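PDB 4GL3: putative glucoamylase from Bacteroides uniformis, which probably hydrolyses glucosidic bonds in glucans or related oligosaccharides. Local coordinates for residues K84-K92 with R150-L158. Residues are numbered along the deposited sequence; the frame is centred on the assembly and turned at random. Where two conformers were deposited one is given.
Sequences KIVRFLSDK and RIRGIINNL
Ile154 packs against Val86, Arg87 and Ser90 where two helices of what is probably an (alpha/alpha)6 barrel, consistent with the six-hairpin clan, lie side by side. The segments belong to helix 75-90 and helix 146-161, and the axes of 84-90 and 150-158 come within 9.7 Å, running in similar directions at 34°. The pair illustrates how helices can be joined by branched aliphatic side chains with no hydrogen bond passing between them. Followed outward, Ile154 first sets its CB 4.0 Å from Val86 CG2. Its CG2 branch, anti to the backbone N, lies 3.5 Å from both Val86 O and Ser90 OG. The other branch, CG1, covers one face of the Arg150 guanidinium over its centre, and CD1 ends 3.7 Å from Arg87 CG, the two side chains meeting at about a right angle. Beside it, Val86 CG1 touches Ile155 CG1, and Val86 also packs on Leu134 of helix 124-140, so a third helix lies against that side. One turn on, Leu158 applies its CD2 to Ser90 CB at 3.8 Å and also touches Trp101. The hydroxyl of Ser90 is turned back on its own helix: OG, held between backbone N and carbonyl carbon (chi1 58°), donates to Val86 O. Replacing this serine by alanine would probably leave Val86 O with one donor fewer and open a gap beside Ile154 CG2. Val86 O accepts twice, from Ser90 N and, at 2.7 Å, from Ser90 OG, the OG donor lying 18° out of the carbonyl plane.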
ATOM      1  N   LYS A  84       9.152   4.362  19.044  1.00 29.07           N
ATOM      2  CA  LYS A  84       8.679   3.095  19.580  1.00 29.95           C
ATOM      3  C   LYS A  84       8.632   2.009  18.459  1.00 30.33           C
ATOM      4  O   LYS A  84       9.093   0.884  18.656  1.00 26.73           O
ATOM      5  CB  LYS A  84       7.305   3.230  20.268  1.00 30.10           C
ATOM      6  CG  LYS A  84       6.721   1.928  20.863  1.00 33.45           C
ATOM      7  CD  LYS A  84       5.609   2.187  21.890  1.00 37.39           C
ATOM      8  CE  LYS A  84       4.316   2.545  21.189  1.00 38.57           C
ATOM      9  NZ  LYS A  84       3.151   2.908  22.086  1.00 34.85           N
ATOM     10  N   ILE A  85       8.100   2.375  17.296  1.00 28.03           N
ATOM     11  CA  ILE A  85       7.952   1.484  16.197  1.00 24.46           C
ATOM     12  C   ILE A  85       9.288   0.982  15.694  1.00 26.82           C
ATOM     13  O   ILE A  85       9.470  -0.232  15.562  1.00 21.98           O
ATOM     14  CB  ILE A  85       7.160   2.123  15.023  1.00 23.30           C
ATOM     15  CG1 ILE A  85       5.682   2.278  15.389  1.00 25.90           C
ATOM     16  CG2 ILE A  85       7.279   1.283  13.750  1.00 19.91           C
ATOM     17  CD1 ILE A  85       4.893   3.255  14.482  1.00 25.10           C
ATOM     18  N   VAL A  86      10.216   1.885  15.418  1.00 26.67           N
ATOM     19  CA  VAL A  86      11.491   1.472  14.825  1.00 28.77           C
ATOM     20  C   VAL A  86      12.393   0.777  15.838  1.00 25.45           C
ATOM     21  O   VAL A  86      13.156  -0.154  15.479  1.00 25.55           O
ATOM     22  CB  VAL A  86      12.217   2.633  14.067  1.00 27.43           C
ATOM     23  CG1 VAL A  86      11.287   3.201  13.031  1.00 24.52           C
ATOM     24  CG2 VAL A  86      12.727   3.726  14.987  1.00 21.10           C
ATOM     25  N   ARG A  87      12.267   1.139  17.112  1.00 26.59           N
ATOM     26  CA  ARG A  87      12.945   0.350  18.134  1.00 30.43           C
ATOM     27  C   ARG A  87      12.426  -1.100  18.192  1.00 29.19           C
ATOM     28  O   ARG A  87      13.208  -2.025  18.339  1.00 27.47           O
ATOM     29  CB  ARG A  87      12.853   0.986  19.528  1.00 30.61           C
ATOM     30  CG  ARG A  87      13.875   2.041  19.833  1.00 32.78           C
ATOM     31  CD  ARG A  87      13.635   2.705  21.185  1.00 33.55           C
ATOM     32  NE  ARG A  87      14.779   3.539  21.566  1.00 38.94           N
ATOM     33  CZ  ARG A  87      14.754   4.548  22.451  1.00 48.44           C
ATOM     34  NH1 ARG A  87      13.620   4.907  23.061  1.00 47.13           N
ATOM     35  NH2 ARG A  87      15.876   5.240  22.717  1.00 44.65           N
ATOM     36  N   PHE A  88      11.112  -1.279  18.138  1.00 26.31           N
ATOM     37  CA  PHE A  88      10.531  -2.610  18.144  1.00 27.29           C
ATOM     38  C   PHE A  88      10.956  -3.450  16.926  1.00 23.25           C
ATOM     39  O   PHE A  88      11.286  -4.640  17.057  1.00 25.96           O
ATOM     40  CB  PHE A  88       9.017  -2.506  18.187  1.00 26.29           C
ATOM     41  CG  PHE A  88       8.322  -3.805  18.505  1.00 25.33           C
ATOM     42  CD1 PHE A  88       8.077  -4.181  19.833  1.00 28.67           C
ATOM     43  CD2 PHE A  88       7.863  -4.614  17.491  1.00 27.19           C
ATOM     44  CE1 PHE A  88       7.407  -5.356  20.109  1.00 33.57           C
ATOM     45  CE2 PHE A  88       7.191  -5.792  17.772  1.00 26.01           C
ATOM     46  CZ  PHE A  88       6.960  -6.155  19.069  1.00 28.14           C
ATOM     47  N   LEU A  89      10.928  -2.854  15.744  1.00 23.67           N
ATOM     48  CA  LEU A  89      11.271  -3.558  14.538  1.00 23.76           C
ATOM     49  C   LEU A  89      12.770  -3.941  14.485  1.00 24.13           C
ATOM     50  O   LEU A  89      13.128  -4.931  13.840  1.00 22.85           O
ATOM     51  CB  LEU A  89      10.916  -2.759  13.286  1.00 21.11           C
ATOM     52  CG  LEU A  89       9.462  -2.486  12.983  1.00 25.53           C
ATOM     53  CD1 LEU A  89       9.330  -1.418  11.911  1.00 24.17           C
ATOM     54  CD2 LEU A  89       8.783  -3.801  12.586  1.00 23.48           C
ATOM     55  N   SER A  90      13.634  -3.140  15.122  1.00 22.05           N
ATOM     56  CA  SER A  90      15.042  -3.388  15.072  1.00 22.64           C
ATOM     57  C   SER A  90      15.522  -4.268  16.250  1.00 24.45           C
ATOM     58  O   SER A  90      16.664  -4.659  16.274  1.00 24.38           O
ATOM     59  CB  SER A  90      15.851  -2.043  15.058  1.00 24.70           C
ATOM     60  OG  SER A  90      15.554  -1.259  16.200  1.00 25.94           O
ATOM     61  N   ASP A  91      14.683  -4.509  17.251  1.00 24.23           N
ATOM     62  CA  ASP A  91      15.091  -5.241  18.440  1.00 27.67           C
ATOM     63  C   ASP A  91      15.541  -6.655  18.024  1.00 25.49           C
ATOM     64  O   ASP A  91      14.904  -7.266  17.199  1.00 23.06           O
ATOM     65  CB  ASP A  91      13.907  -5.346  19.402  1.00 27.03           C
ATOM     66  CG  ASP A  91      14.317  -5.822  20.774  1.00 33.30           C
ATOM     67  OD1 ASP A  91      14.854  -6.922  20.970  1.00 31.47           O
ATOM     68  OD2 ASP A  91      14.092  -5.063  21.675  1.00 44.26           O
ATOM     69  N   LYS A  92      16.654  -7.119  18.556  1.00 26.56           N
ATOM     70  CA  LYS A  92      17.170  -8.470  18.255  0.50 26.42           C
ATOM     71  C   LYS A  92      16.179  -9.600  18.623  1.00 25.97           C
ATOM     72  O   LYS A  92      16.252 -10.703  18.083  1.00 25.82           O
ATOM     73  CB  LYS A  92      18.545  -8.675  18.936  0.50 25.06           C
ATOM     74  CG  LYS A  92      18.572  -8.565  20.470  0.50 25.89           C
ATOM     75  CD  LYS A  92      19.999  -8.567  21.075  0.50 24.75           C
ATOM     76  CE  LYS A  92      19.987  -8.457  22.624  0.50 24.29           C
ATOM     77  NZ  LYS A  92      20.898  -9.363  23.421  0.50 24.62           N
ATOM     78  N   ARG A 150      17.755   9.472  16.627  1.00 31.63           N
ATOM     79  CA  ARG A 150      17.724   8.032  16.854  1.00 32.99           C
ATOM     80  C   ARG A 150      16.801   7.341  15.850  1.00 28.17           C
ATOM     81  O   ARG A 150      17.115   6.272  15.365  1.00 25.70           O
ATOM     82  CB  ARG A 150      17.260   7.761  18.264  1.00 36.26           C
ATOM     83  CG  ARG A 150      17.310   6.298  18.698  1.00 44.77           C
ATOM     84  CD  ARG A 150      18.650   5.957  19.338  1.00 77.67           C
ATOM     85  NE  ARG A 150      19.559   5.262  18.423  1.00 65.09           N
ATOM     86  CZ  ARG A 150      19.717   3.937  18.346  1.00 75.02           C
ATOM     87  NH1 ARG A 150      19.021   3.112  19.131  1.00 90.75           N
ATOM     88  NH2 ARG A 150      20.579   3.423  17.461  1.00 73.50           N
ATOM     89  N   ILE A 151      15.652   7.952  15.550  1.00 27.31           N
ATOM     90  CA  ILE A 151      14.793   7.491  14.472  1.00 25.35           C
ATOM     91  C   ILE A 151      15.569   7.308  13.170  1.00 28.72           C
ATOM     92  O   ILE A 151      15.500   6.264  12.536  1.00 26.68           O
ATOM     93  CB  ILE A 151      13.597   8.443  14.211  1.00 28.25           C
ATOM     94  CG1 ILE A 151      12.545   8.376  15.344  1.00 29.78           C
ATOM     95  CG2 ILE A 151      12.917   8.056  12.912  1.00 26.19           C
ATOM     96  CD1 ILE A 151      11.537   9.519  15.388  1.00 28.69           C
ATOM     97  N   ARG A 152      16.281   8.337  12.745  1.00 28.26           N
ATOM     98  CA  ARG A 152      17.037   8.268  11.482  1.00 30.98           C
ATOM     99  C   ARG A 152      18.128   7.209  11.509  1.00 27.19           C
ATOM    100  O   ARG A 152      18.317   6.497  10.520  1.00 26.20           O
ATOM    101  CB  ARG A 152      17.665   9.654  11.131  1.00 30.06           C
ATOM    102  CG  ARG A 152      16.634  10.709  10.714  1.00 31.36           C
ATOM    103  CD  ARG A 152      17.280  11.920  10.068  1.00 32.04           C
ATOM    104  NE  ARG A 152      18.425  12.451  10.833  1.00 35.16           N
ATOM    105  CZ  ARG A 152      18.336  13.232  11.904  1.00 37.99           C
ATOM    106  NH1 ARG A 152      17.152  13.608  12.386  1.00 40.25           N
ATOM    107  NH2 ARG A 152      19.445  13.654  12.509  1.00 41.00           N
ATOM    108  N   GLY A 153      18.864   7.138  12.619  1.00 32.20           N
ATOM    109  CA  GLY A 153      19.950   6.146  12.800  1.00 27.56           C
ATOM    110  C   GLY A 153      19.448   4.721  12.720  1.00 29.33           C
ATOM    111  O   GLY A 153      20.046   3.863  12.031  1.00 27.08           O
ATOM    112  N   ILE A 154      18.333   4.464  13.410  1.00 25.35           N
ATOM    113  CA  ILE A 154      17.775   3.142  13.422  1.00 22.37           C
ATOM    114  C   ILE A 154      17.286   2.803  12.038  1.00 24.92           C
ATOM    115  O   ILE A 154      17.548   1.713  11.549  1.00 22.75           O
ATOM    116  CB  ILE A 154      16.624   2.940  14.452  1.00 23.52           C
ATOM    117  CG1 ILE A 154      17.188   2.960  15.904  1.00 27.39           C
ATOM    118  CG2 ILE A 154      15.876   1.617  14.163  1.00 20.11           C
ATOM    119  CD1 ILE A 154      16.129   3.000  17.023  1.00 25.89           C
ATOM    120  N   ILE A 155      16.572   3.723  11.382  1.00 22.94           N
ATOM    121  CA  ILE A 155      16.009   3.427  10.050  1.00 22.74           C
ATOM    122  C   ILE A 155      17.166   3.175   9.068  1.00 23.74           C
ATOM    123  O   ILE A 155      17.099   2.269   8.278  1.00 22.96           O
ATOM    124  CB  ILE A 155      15.087   4.558   9.518  1.00 25.81           C
ATOM    125  CG1 ILE A 155      13.750   4.559  10.288  1.00 25.32           C
ATOM    126  CG2 ILE A 155      14.868   4.413   8.018  1.00 23.02           C
ATOM    127  CD1 ILE A 155      12.828   5.736  10.026  1.00 22.59           C
ATOM    128  N   ASN A 156      18.228   3.982   9.138  1.00 22.96           N
ATOM    129  CA  ASN A 156      19.297   3.816   8.167  1.00 26.72           C
ATOM    130  C   ASN A 156      19.954   2.434   8.330  1.00 28.11           C
ATOM    131  O   ASN A 156      20.283   1.808   7.359  1.00 23.47           O
ATOM    132  CB  ASN A 156      20.362   4.893   8.284  1.00 28.55           C
ATOM    133  CG  ASN A 156      21.281   4.915   7.052  1.00 34.97           C
ATOM    134  OD1 ASN A 156      20.838   5.093   5.896  1.00 36.51           O
ATOM    135  ND2 ASN A 156      22.521   4.712   7.290  1.00 33.38           N
ATOM    136  N   ASN A 157      20.147   1.998   9.578  1.00 27.11           N
ATOM    137  CA  ASN A 157      20.700   0.679   9.852  0.60 26.13           C
ATOM    138  C   ASN A 157      19.789  -0.469   9.378  1.00 23.42           C
ATOM    139  O   ASN A 157      20.257  -1.434   8.749  1.00 25.86           O
ATOM    140  CB  ASN A 157      21.015   0.559  11.345  0.60 28.58           C
ATOM    141  CG  ASN A 157      21.618  -0.761  11.700  0.60 31.98           C
ATOM    142  OD1 ASN A 157      20.936  -1.614  12.274  0.60 38.82           O
ATOM    143  ND2 ASN A 157      22.876  -0.966  11.322  0.60 26.14           N
ATOM    144  N   LEU A 158      18.489  -0.373   9.646  1.00 23.14           N
ATOM    145  CA  LEU A 158      17.510  -1.326   9.090  1.00 22.36           C
ATOM    146  C   LEU A 158      17.570  -1.366   7.577  1.00 24.63           C
ATOM    147  O   LEU A 158      17.610  -2.451   6.946  1.00 23.02           O
ATOM    148  CB  LEU A 158      16.077  -0.988   9.533  1.00 23.54           C
ATOM    149  CG  LEU A 158      15.734  -1.268  10.985  1.00 24.76           C
ATOM    150  CD1 LEU A 158      14.306  -0.796  11.253  1.00 19.98           C
ATOM    151  CD2 LEU A 158      15.879  -2.752  11.286  1.00 20.68           C
TER